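Local coordinates for transcriptional regulator (Corynebacterium diphtheriae, PDB 3LMM), which is of unknown biochemical function but is probably a DNA-binding transcriptional regulator, at residues F42-G47 with R94-E99. Residues are numbered along the deposited sequence; the frame is centred on the assembly and turned at random.
Sequences FKEEAG and RIIGTE. With CO (cobalt (II) ion), chain E.
The carboxylate of E45 is met on one face by the hydroxyl of T98: OG1 donates to OE2 over 2.6 Å, arriving 46° out of the carboxylate plane. E45 reaches across because CG stands anti to the backbone N (chi1 -180°) and the chain beyond it is extended, which suits a glutamate spanning two loops. Threonine suits its place because a hydroxyl can donate and accept at once: OG1 gives its proton to E45 and accepts from the backbone N of L100. Beside this bond a water spans the backbones, donating to G97 O at 3.2 Å and more weakly taking the N-H of E45. At the backbone angles of G97 (phi 98°) a CB would be jammed against the carbonyl O of I96, so glycine fits here. Further along, I96 offers CG1 to the aliphatic CG of E44 at 4.3 Å, while the E44 carboxylate turns to a salt bridge with R49. F42 contributes its carbonyl O to the cobalt, 2.6 Å away. The contact thus joins the turn that follows edge strand 41-43, which runs parallel to strand 82-86 in the four-stranded mixed sheet of a domain assigned to the Schlafen AlbA_2 family, to the loop leading from 82-86 into helix 102-113; T98 packs on V86, and its carbonyl O accepts from R128 of strand 128-134.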
# COMPACT_ATOMS: atom_id res chain seq x y z
N PHE A 42 -6.67 -13.28 23.39
CA PHE A 42 -5.93 -12.71 24.52
C PHE A 42 -4.48 -12.53 24.13
O PHE A 42 -3.81 -13.50 23.80
CB PHE A 42 -5.96 -13.64 25.75
CG PHE A 42 -7.29 -13.69 26.44
CD1 PHE A 42 -7.51 -14.60 27.47
CD2 PHE A 42 -8.32 -12.84 26.07
CE1 PHE A 42 -8.74 -14.67 28.11
CE2 PHE A 42 -9.56 -12.91 26.70
CZ PHE A 42 -9.77 -13.82 27.73
N LYS A 43 -4.00 -11.29 24.16
CA LYS A 43 -2.61 -11.03 23.82
C LYS A 43 -1.96 -10.15 24.86
O LYS A 43 -2.58 -9.25 25.43
CB LYS A 43 -2.47 -10.36 22.46
CG LYS A 43 -2.93 -11.21 21.31
CD LYS A 43 -1.79 -11.60 20.40
CE LYS A 43 -1.12 -12.87 20.85
NZ LYS A 43 -0.04 -13.22 19.88
N GLU A 44 -0.68 -10.44 25.08
CA GLU A 44 0.15 -9.75 26.04
C GLU A 44 1.19 -8.89 25.32
O GLU A 44 1.96 -9.41 24.52
CB GLU A 44 0.84 -10.81 26.87
CG GLU A 44 1.86 -10.27 27.79
CD GLU A 44 2.54 -11.37 28.55
OE1 GLU A 44 3.48 -11.04 29.31
OE2 GLU A 44 2.15 -12.55 28.38
N GLU A 45 1.21 -7.59 25.61
CA GLU A 45 2.18 -6.70 24.96
C GLU A 45 3.54 -7.35 25.05
O GLU A 45 4.10 -7.49 26.14
CB GLU A 45 2.20 -5.34 25.65
CG GLU A 45 3.17 -4.34 25.04
CD GLU A 45 3.08 -2.97 25.69
OE1 GLU A 45 3.96 -2.12 25.42
OE2 GLU A 45 2.15 -2.73 26.48
N ALA A 46 4.08 -7.74 23.91
CA ALA A 46 5.38 -8.40 23.87
C ALA A 46 6.52 -7.49 24.26
O ALA A 46 6.37 -6.27 24.24
CB ALA A 46 5.63 -8.97 22.48
N GLY A 47 7.65 -8.10 24.62
CA GLY A 47 8.84 -7.35 24.98
C GLY A 47 8.83 -6.80 26.38
O GLY A 47 9.55 -5.85 26.69
N ARG A 94 -4.46 -14.02 32.86
CA ARG A 94 -3.96 -13.10 33.86
C ARG A 94 -3.85 -11.69 33.31
O ARG A 94 -3.32 -11.49 32.22
CB ARG A 94 -2.60 -13.56 34.36
CG ARG A 94 -2.68 -14.80 35.21
CD ARG A 94 -1.31 -15.35 35.51
NE ARG A 94 -1.43 -16.50 36.38
CZ ARG A 94 -0.45 -17.36 36.63
NH1 ARG A 94 -0.68 -18.38 37.45
NH2 ARG A 94 0.73 -17.20 36.06
N ILE A 95 -4.34 -10.71 34.07
CA ILE A 95 -4.27 -9.31 33.64
C ILE A 95 -2.85 -8.74 33.80
O ILE A 95 -2.30 -8.75 34.89
CB ILE A 95 -5.25 -8.40 34.43
CG1 ILE A 95 -6.69 -8.65 33.98
CG2 ILE A 95 -4.93 -6.94 34.21
CD1 ILE A 95 -7.47 -9.55 34.90
N ILE A 96 -2.28 -8.26 32.70
CA ILE A 96 -0.94 -7.68 32.70
C ILE A 96 -1.08 -6.18 32.46
O ILE A 96 -0.51 -5.38 33.20
CB ILE A 96 -0.06 -8.26 31.57
CG1 ILE A 96 -0.17 -9.78 31.53
CG2 ILE A 96 1.38 -7.81 31.76
CD1 ILE A 96 0.20 -10.50 32.81
N GLY A 97 -1.83 -5.81 31.43
CA GLY A 97 -2.03 -4.40 31.13
C GLY A 97 -1.12 -3.85 30.04
O GLY A 97 -0.18 -4.52 29.60
N THR A 98 -1.39 -2.63 29.62
CA THR A 98 -0.59 -2.00 28.59
C THR A 98 -0.87 -0.50 28.55
O THR A 98 -2.00 -0.07 28.72
CB THR A 98 -0.86 -2.64 27.21
OG1 THR A 98 -0.29 -1.82 26.18
CG2 THR A 98 -2.34 -2.80 26.98
N GLU A 99 0.19 0.28 28.35
CA GLU A 99 0.08 1.73 28.33
C GLU A 99 0.28 2.28 26.93
O GLU A 99 0.43 3.49 26.74
CB GLU A 99 1.12 2.32 29.28
CG GLU A 99 1.15 1.64 30.64
CD GLU A 99 -0.11 1.88 31.46
OE1 GLU A 99 -0.61 0.90 32.08
OE2 GLU A 99 -0.60 3.04 31.49
CO CO E . -3.83 -15.41 22.04
O HOH W 1 0.95 -7.25 28.26